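Local coordinates for diguanylate cyclase with PAS/PAC sensor (Marinobacter aquaeolei, PDB 3H9W), which is the PAS sensor domain of a larger protein that probably catalyses the condensation of two GTP molecules into cyclic di-GMP, at residues A4-I9 against I100-D105; A68-L73 against I82-H87. One frame throughout, in Å; residues are numbered along the deposited sequence.

Contact 1. Residues A4-I9 against I100-D105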
ATOM      1  N   ALA A   4       6.432   3.862   5.310  1.00 30.69           N
ATOM      2  CA  ALA A   4       5.036   3.539   5.031  1.00 25.90           C
ATOM      3  C   ALA A   4       4.446   2.839   6.248  1.00 25.12           C
ATOM      4  O   ALA A   4       5.128   2.077   6.928  1.00 30.41           O
ATOM      5  CB  ALA A   4       4.938   2.638   3.815  1.00 28.54           C
ATOM      6  N   ILE A   5       3.178   3.106   6.526  1.00 28.11           N
ATOM      7  CA  ILE A   5       2.517   2.503   7.668  1.00 20.69           C
ATOM      8  C   ILE A   5       1.451   1.540   7.191  1.00 17.79           C
ATOM      9  O   ILE A   5       0.431   1.955   6.638  1.00 18.90           O
ATOM     10  CB  ILE A   5       1.842   3.571   8.550  1.00 21.31           C
ATOM     11  CG1 ILE A   5       2.880   4.609   8.984  1.00 31.22           C
ATOM     12  CG2 ILE A   5       1.217   2.911   9.768  1.00 25.58           C
ATOM     13  CD1 ILE A   5       2.276   5.895   9.503  1.00 24.36           C
ATOM     14  N   PRO A   6       1.675   0.233   7.386  1.00 19.79           N
ATOM     15  CA  PRO A   6       0.707  -0.776   6.964  1.00 17.92           C
ATOM     16  C   PRO A   6      -0.456  -0.860   7.944  1.00 19.42           C
ATOM     17  O   PRO A   6      -0.287  -0.611   9.140  1.00 19.71           O
ATOM     18  CB  PRO A   6       1.540  -2.055   6.939  1.00 20.73           C
ATOM     19  CG  PRO A   6       2.476  -1.845   8.100  1.00 22.08           C
ATOM     20  CD  PRO A   6       2.901  -0.396   7.918  1.00 25.75           C
ATOM     21  N   TRP A   7      -1.635  -1.190   7.431  1.00 17.94           N
ATOM     22  CA  TRP A   7      -2.813  -1.331   8.278  1.00 22.45           C
ATOM     23  C   TRP A   7      -3.870  -2.178   7.578  1.00 20.22           C
ATOM     24  O   TRP A   7      -3.830  -2.366   6.358  1.00 22.00           O
ATOM     25  CB  TRP A   7      -3.405   0.039   8.628  1.00 19.85           C
ATOM     26  CG  TRP A   7      -3.813   0.827   7.434  1.00 18.90           C
ATOM     27  CD1 TRP A   7      -3.068   1.759   6.767  1.00 14.29           C
ATOM     28  CD2 TRP A   7      -5.046   0.705   6.713  1.00 27.05           C
ATOM     29  NE1 TRP A   7      -3.763   2.223   5.668  1.00 21.14           N
ATOM     30  CE2 TRP A   7      -4.979   1.591   5.615  1.00 18.00           C
ATOM     31  CE3 TRP A   7      -6.203  -0.069   6.891  1.00 20.51           C
ATOM     32  CZ2 TRP A   7      -6.016   1.719   4.695  1.00 17.74           C
ATOM     33  CZ3 TRP A   7      -7.237   0.059   5.977  1.00 25.38           C
ATOM     34  CH2 TRP A   7      -7.136   0.951   4.889  1.00 25.27           C
ATOM     35  N   LYS A   8      -4.813  -2.680   8.366  1.00 20.28           N
ATOM     36  CA  LYS A   8      -5.903  -3.498   7.865  1.00 21.11           C
ATOM     37  C   LYS A   8      -7.103  -3.272   8.765  1.00 23.14           C
ATOM     38  O   LYS A   8      -6.956  -3.135   9.986  1.00 22.99           O
ATOM     39  CB  LYS A   8      -5.539  -4.983   7.882  1.00 29.36           C
ATOM     40  CG  LYS A   8      -6.647  -5.885   7.343  1.00 34.55           C
ATOM     41  CD  LYS A   8      -6.288  -7.356   7.478  1.00 39.86           C
ATOM     42  CE  LYS A   8      -7.352  -8.249   6.854  1.00 41.73           C
ATOM     43  NZ  LYS A   8      -6.996  -9.688   6.972  1.00 42.59           N
ATOM     44  N   ILE A   9      -8.279  -3.226   8.154  1.00 19.62           N
ATOM     45  CA  ILE A   9      -9.534  -3.014   8.868  1.00 24.24           C
ATOM     46  C   ILE A   9     -10.528  -4.133   8.574  1.00 27.90           C
ATOM     47  O   ILE A   9     -10.751  -4.488   7.416  1.00 30.91           O
ATOM     48  CB  ILE A   9     -10.205  -1.684   8.448  1.00 25.99           C
ATOM     49  CG1 ILE A   9      -9.421  -0.493   9.001  1.00 24.49           C
ATOM     50  CG2 ILE A   9     -11.654  -1.653   8.938  1.00 25.29           C
ATOM     51  CD1 ILE A   9      -9.645  -0.244  10.464  1.00 47.04           C
ATOM     52  N   ILE A 100      -7.321  -3.129   3.311  1.00 21.27           N
ATOM     53  CA  ILE A 100      -5.895  -3.258   3.595  1.00 24.91           C
ATOM     54  C   ILE A 100      -5.144  -2.177   2.832  1.00 21.76           C
ATOM     55  O   ILE A 100      -5.451  -1.904   1.675  1.00 23.49           O
ATOM     56  CB  ILE A 100      -5.347  -4.622   3.124  1.00 31.53           C
ATOM     57  CG1 ILE A 100      -5.488  -4.727   1.602  1.00 33.87           C
ATOM     58  CG2 ILE A 100      -6.122  -5.749   3.775  1.00 44.28           C
ATOM     59  CD1 ILE A 100      -4.593  -5.768   0.960  1.00 46.74           C
ATOM     60  N   GLY A 101      -4.151  -1.570   3.463  1.00 22.02           N
ATOM     61  CA  GLY A 101      -3.419  -0.544   2.756  1.00 22.79           C
ATOM     62  C   GLY A 101      -2.257   0.030   3.519  1.00 22.80           C
ATOM     63  O   GLY A 101      -1.711  -0.603   4.426  1.00 22.48           O
ATOM     64  N   PHE A 102      -1.884   1.248   3.148  1.00 15.51           N
ATOM     65  CA  PHE A 102      -0.771   1.936   3.783  1.00 14.99           C
ATOM     66  C   PHE A 102      -1.098   3.409   3.971  1.00 15.34           C
ATOM     67  O   PHE A 102      -1.858   3.987   3.201  1.00 18.47           O
ATOM     68  CB  PHE A 102       0.478   1.878   2.894  1.00 17.77           C
ATOM     69  CG  PHE A 102       1.091   0.515   2.754  1.00 20.04           C
ATOM     70  CD1 PHE A 102       1.932   0.014   3.730  1.00 24.18           C
ATOM     71  CD2 PHE A 102       0.859  -0.247   1.614  1.00 32.08           C
ATOM     72  CE1 PHE A 102       2.546  -1.237   3.575  1.00 30.46           C
ATOM     73  CE2 PHE A 102       1.464  -1.499   1.448  1.00 29.46           C
ATOM     74  CZ  PHE A 102       2.308  -1.986   2.434  1.00 29.32           C
HETATM   75  N   MSE A 103      -0.504   4.003   4.999  1.00 18.35           N
HETATM   76  CA  MSE A 103      -0.633   5.432   5.246  1.00 18.07           C
HETATM   77  C   MSE A 103       0.775   5.946   4.999  1.00 20.97           C
HETATM   78  O   MSE A 103       1.750   5.343   5.449  1.00 21.36           O
HETATM   79  CB  MSE A 103      -1.055   5.721   6.685  1.00 14.71           C
HETATM   80  CG  MSE A 103      -2.550   5.718   6.890  1.00 26.14           C
HETATM   81 SE   MSE A 103      -2.987   5.643   8.765  1.00 33.51          SE
HETATM   82  CE  MSE A 103      -4.620   4.643   8.595  1.00 22.45           C
ATOM     83  N   PHE A 104       0.872   7.054   4.274  1.00 18.35           N
ATOM     84  CA  PHE A 104       2.161   7.644   3.930  1.00 17.71           C
ATOM     85  C   PHE A 104       2.245   9.094   4.381  1.00 22.60           C
ATOM     86  O   PHE A 104       1.288   9.853   4.224  1.00 19.68           O
ATOM     87  CB  PHE A 104       2.345   7.630   2.413  1.00 19.39           C
ATOM     88  CG  PHE A 104       2.338   6.260   1.805  1.00 25.25           C
ATOM     89  CD1 PHE A 104       3.493   5.484   1.800  1.00 30.08           C
ATOM     90  CD2 PHE A 104       1.182   5.748   1.218  1.00 23.66           C
ATOM     91  CE1 PHE A 104       3.497   4.219   1.215  1.00 25.67           C
ATOM     92  CE2 PHE A 104       1.175   4.483   0.631  1.00 21.80           C
ATOM     93  CZ  PHE A 104       2.336   3.719   0.630  1.00 23.31           C
ATOM     94  N   ASP A 105       3.398   9.472   4.921  1.00 21.75           N
ATOM     95  CA  ASP A 105       3.646  10.845   5.347  1.00 27.53           C
ATOM     96  C   ASP A 105       3.980  11.583   4.051  1.00 28.65           C
ATOM     97  O   ASP A 105       4.964  11.250   3.387  1.00 22.10           O
ATOM     98  CB  ASP A 105       4.849  10.872   6.302  1.00 23.54           C
ATOM     99  CG  ASP A 105       5.327  12.275   6.630  1.00 25.71           C
ATOM    100  OD1 ASP A 105       4.735  13.262   6.144  1.00 23.46           O
ATOM    101  OD2 ASP A 105       6.315  12.393   7.392  1.00 28.20           O
TER
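The indole of W7 lies flat over the backbone of the neighbouring strand: the main chain from I100 to G101 passes beneath one face, with G101 N 3.8 Å from the ring plane. Having no side chain, G101 lets the ring come this low, and its CA makes a CH-pi contact with the five-membered ring. Over the opposite face sits the selenomethionine M103, whose CE is 3.9 Å from the centroid of the same ring and only 17° off its normal. Its SE stands obliquely at 5.0 Å from that centroid, a Met-aromatic contact, the M103 chain running roughly perpendicular to that of W7. The torsion of W7, chi1 59°, places CG between the backbone N and the carbonyl carbon and swings the indole back across the partner strand. On the other side of the sheet F102 CE1 lies 3.6 Å from P6 CB, while A4 CB approaches F104 CE1 to 3.4 Å. Four backbone bonds pair I5 with M103 and W7 with G101; the straightest, G101 N to W7 O, is 3.0 Å long with 169° at the hydrogen. F102 and F104 also pack on the second subunit, where F104 meets its counterpart ring nearly perpendicularly. This is an antiparallel pairing of the first and last strands, placing strand 5-10 beside strand 96-105 as in the central sheet of the PAS fold.

Contact 2. Residues A68-L73 against I82-H87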
ATOM      1  N   ALA A  68      -6.856   8.862  -0.475  1.00 19.08           N
ATOM      2  CA  ALA A  68      -7.211  10.221  -0.085  1.00 17.73           C
ATOM      3  C   ALA A  68      -6.051  10.907   0.614  1.00 22.10           C
ATOM      4  O   ALA A  68      -5.283  10.273   1.340  1.00 24.38           O
ATOM      5  CB  ALA A  68      -8.435  10.205   0.847  1.00 22.23           C
ATOM      6  N   ASP A  69      -5.924  12.207   0.372  1.00 20.56           N
ATOM      7  CA  ASP A  69      -4.883  13.015   0.987  1.00 20.30           C
ATOM      8  C   ASP A  69      -5.570  13.898   2.016  1.00 20.84           C
ATOM      9  O   ASP A  69      -6.556  14.563   1.706  1.00 21.34           O
ATOM     10  CB  ASP A  69      -4.202  13.908  -0.057  1.00 23.82           C
ATOM     11  CG  ASP A  69      -3.327  13.130  -1.019  1.00 29.46           C
ATOM     12  OD1 ASP A  69      -3.441  11.887  -1.065  1.00 27.66           O
ATOM     13  OD2 ASP A  69      -2.524  13.770  -1.732  1.00 23.61           O
ATOM     14  N   TYR A  70      -5.059  13.898   3.241  1.00 21.40           N
ATOM     15  CA  TYR A  70      -5.652  14.720   4.285  1.00 23.67           C
ATOM     16  C   TYR A  70      -4.662  15.031   5.397  1.00 26.45           C
ATOM     17  O   TYR A  70      -3.570  14.448   5.481  1.00 18.82           O
ATOM     18  CB  TYR A  70      -6.886  14.025   4.882  1.00 20.40           C
ATOM     19  CG  TYR A  70      -6.585  12.648   5.412  1.00 18.59           C
ATOM     20  CD1 TYR A  70      -6.744  11.519   4.607  1.00 17.18           C
ATOM     21  CD2 TYR A  70      -6.068  12.475   6.697  1.00 19.57           C
ATOM     22  CE1 TYR A  70      -6.388  10.253   5.068  1.00 17.10           C
ATOM     23  CE2 TYR A  70      -5.713  11.206   7.165  1.00 15.98           C
ATOM     24  CZ  TYR A  70      -5.872  10.105   6.339  1.00 16.13           C
ATOM     25  OH  TYR A  70      -5.479   8.858   6.784  1.00 20.13           O
ATOM     26  N   ARG A  71      -5.060  15.967   6.249  1.00 17.98           N
ATOM     27  CA  ARG A  71      -4.253  16.380   7.376  1.00 21.45           C
ATOM     28  C   ARG A  71      -4.644  15.538   8.578  1.00 25.98           C
ATOM     29  O   ARG A  71      -5.770  15.631   9.080  1.00 26.65           O
ATOM     30  CB  ARG A  71      -4.488  17.871   7.657  1.00 28.75           C
ATOM     31  CG  ARG A  71      -3.904  18.779   6.578  1.00 21.40           C
ATOM     32  CD  ARG A  71      -4.684  20.073   6.416  1.00 31.75           C
ATOM     33  NE  ARG A  71      -6.002  19.860   5.807  1.00 24.37           N
ATOM     34  CZ  ARG A  71      -6.855  20.841   5.526  1.00 34.64           C
ATOM     35  NH1 ARG A  71      -6.531  22.101   5.797  1.00 26.37           N
ATOM     36  NH2 ARG A  71      -8.035  20.569   4.989  1.00 28.37           N
ATOM     37  N   ALA A  72      -3.720  14.692   9.020  1.00 20.82           N
ATOM     38  CA  ALA A  72      -3.957  13.834  10.171  1.00 24.39           C
ATOM     39  C   ALA A  72      -3.583  14.619  11.415  1.00 18.81           C
ATOM     40  O   ALA A  72      -2.683  15.459  11.383  1.00 24.07           O
ATOM     41  CB  ALA A  72      -3.098  12.561  10.075  1.00 23.15           C
ATOM     42  N   LEU A  73      -4.273  14.338  12.507  1.00 19.98           N
ATOM     43  CA  LEU A  73      -4.031  15.028  13.767  1.00 20.41           C
ATOM     44  C   LEU A  73      -3.004  14.304  14.623  1.00 22.64           C
ATOM     45  O   LEU A  73      -3.193  13.142  14.984  1.00 22.48           O
ATOM     46  CB  LEU A  73      -5.347  15.145  14.545  1.00 21.45           C
ATOM     47  CG  LEU A  73      -5.286  15.825  15.910  1.00 24.44           C
ATOM     48  CD1 LEU A  73      -4.848  17.277  15.742  1.00 29.28           C
ATOM     49  CD2 LEU A  73      -6.648  15.752  16.574  1.00 27.52           C
ATOM     50  N   ILE A  82      -1.082  13.315   5.250  1.00 19.28           N
ATOM     51  CA  ILE A  82      -1.004  11.888   4.997  1.00 20.93           C
ATOM     52  C   ILE A  82      -1.805  11.467   3.770  1.00 15.42           C
ATOM     53  O   ILE A  82      -2.818  12.077   3.427  1.00 19.26           O
ATOM     54  CB  ILE A  82      -1.518  11.102   6.241  1.00 18.65           C
ATOM     55  CG1 ILE A  82      -0.420  11.074   7.309  1.00 22.46           C
ATOM     56  CG2 ILE A  82      -1.960   9.693   5.846  1.00 21.33           C
ATOM     57  CD1 ILE A  82      -0.736  10.215   8.509  1.00 28.81           C
ATOM     58  N   ARG A  83      -1.313  10.433   3.099  1.00 17.95           N
ATOM     59  CA  ARG A  83      -1.990   9.860   1.950  1.00 16.51           C
ATOM     60  C   ARG A  83      -2.357   8.458   2.413  1.00 18.18           C
ATOM     61  O   ARG A  83      -1.489   7.685   2.810  1.00 19.85           O
ATOM     62  CB  ARG A  83      -1.066   9.768   0.728  1.00 19.36           C
ATOM     63  CG  ARG A  83      -1.675   8.993  -0.463  1.00 25.00           C
ATOM     64  CD  ARG A  83      -0.922   9.286  -1.762  1.00 33.00           C
ATOM     65  NE  ARG A  83      -0.999  10.716  -2.051  1.00 24.05           N
ATOM     66  CZ  ARG A  83       0.025  11.482  -2.410  1.00 28.52           C
ATOM     67  NH1 ARG A  83       1.241  10.966  -2.549  1.00 26.37           N
ATOM     68  NH2 ARG A  83      -0.167  12.783  -2.582  1.00 23.97           N
ATOM     69  N   ASP A  84      -3.646   8.149   2.384  1.00 18.02           N
ATOM     70  CA  ASP A  84      -4.125   6.839   2.793  1.00 19.98           C
ATOM     71  C   ASP A  84      -4.507   6.132   1.489  1.00 24.64           C
ATOM     72  O   ASP A  84      -5.289   6.663   0.696  1.00 20.29           O
ATOM     73  CB  ASP A  84      -5.337   7.016   3.718  1.00 18.95           C
ATOM     74  CG  ASP A  84      -5.736   5.739   4.433  1.00 23.61           C
ATOM     75  OD1 ASP A  84      -5.002   4.735   4.351  1.00 24.29           O
ATOM     76  OD2 ASP A  84      -6.798   5.748   5.096  1.00 23.02           O
ATOM     77  N   VAL A  85      -3.923   4.956   1.260  1.00 21.14           N
ATOM     78  CA  VAL A  85      -4.172   4.166   0.055  1.00 21.99           C
ATOM     79  C   VAL A  85      -4.853   2.887   0.480  1.00 17.34           C
ATOM     80  O   VAL A  85      -4.330   2.147   1.312  1.00 16.36           O
ATOM     81  CB  VAL A  85      -2.863   3.826  -0.675  1.00 26.68           C
ATOM     82  CG1 VAL A  85      -3.168   3.047  -1.951  1.00 25.69           C
ATOM     83  CG2 VAL A  85      -2.118   5.110  -1.012  1.00 25.20           C
ATOM     84  N   VAL A  86      -6.012   2.628  -0.117  1.00 22.30           N
ATOM     85  CA  VAL A  86      -6.832   1.490   0.263  1.00 21.12           C
ATOM     86  C   VAL A  86      -7.192   0.482  -0.809  1.00 20.51           C
ATOM     87  O   VAL A  86      -7.669   0.840  -1.887  1.00 18.21           O
ATOM     88  CB  VAL A  86      -8.171   1.977   0.862  1.00 20.49           C
ATOM     89  CG1 VAL A  86      -8.941   0.801   1.435  1.00 24.19           C
ATOM     90  CG2 VAL A  86      -7.903   3.030   1.935  1.00 22.19           C
ATOM     91  N   HIS A  87      -6.974  -0.787  -0.486  1.00 24.30           N
ATOM     92  CA  HIS A  87      -7.341  -1.877  -1.372  1.00 19.93           C
ATOM     93  C   HIS A  87      -8.504  -2.577  -0.672  1.00 18.57           C
ATOM     94  O   HIS A  87      -8.420  -2.861   0.523  1.00 22.05           O
ATOM     95  CB  HIS A  87      -6.194  -2.864  -1.549  1.00 19.24           C
ATOM     96  CG  HIS A  87      -6.596  -4.104  -2.287  1.00 23.99           C
ATOM     97  ND1 HIS A  87      -6.536  -5.358  -1.722  1.00 29.85           N
ATOM     98  CD2 HIS A  87      -7.118  -4.273  -3.524  1.00 28.28           C
ATOM     99  CE1 HIS A  87      -7.007  -6.248  -2.578  1.00 23.97           C
ATOM    100  NE2 HIS A  87      -7.367  -5.616  -3.678  1.00 26.89           N
TER
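The side chains of D69 and R83 run alongside each other in the same direction and are joined by a two-bond salt bridge. R83 offers NE and NH2 side-on, NE to D69 OD1 at 2.9 Å and NH2 to D69 OD2 at 2.7 Å. Both oxygens are met on their syn side and close to the guanidinium plane, yet the carboxylate and guanidinium planes remain 36° apart, so the pair is twisted rather than coplanar. The bend of R83 at chi3 (-60°) turns its head alongside the carboxylate, and E109 provides NH2 with a second acidic partner. On the other face of the sheet Y70 leans across the partner strand: its OH lies 3.7 Å from I82 CG2, and D84 CB sits at the ring edge, 3.6 Å from the same OH. The hydroxyl itself is hydrogen-bonded to W40 NE1, which fixes the far end of the ring. A72 CB closes on I82 CD1 at 3.7 Å. Beneath these side chains, four backbone bonds tie A68 to D84 and Y70 to I82, and I82 N reaches Y70 O at 2.7 Å almost linearly, 175° at the hydrogen. D69 and R83 form the intervening non-hydrogen-bonded pair. These strands make a beta hairpin: helix 46-61 packs on the A68 and Y70 side through W51 and V52, D48 forms a salt bridge with R71, and strand 96-105 flanks the other edge of strand 79-90.

Contact 1 and contact 2 belong to one antiparallel sheet, with centres about 9 Å apart. Strands 96-105 and 79-90 are adjacent and join them: F104 N lies 2.8 Å from R83 O, and H87 N lies 2.9 Å from I100 O, both probable hydrogen bonds. D84 connects the side-chain layers, since its OD1 packs 3.1 Å from W7 NE1 and its side chain also touches M103. Y70, D84, W7 and M103 therefore continue across a single face of the sheet. Along the chain, the hairpin of contact 2 falls between the two strands of contact 1. Both contacts reach the second subunit, and V85 of one chain packs on F102 of the other.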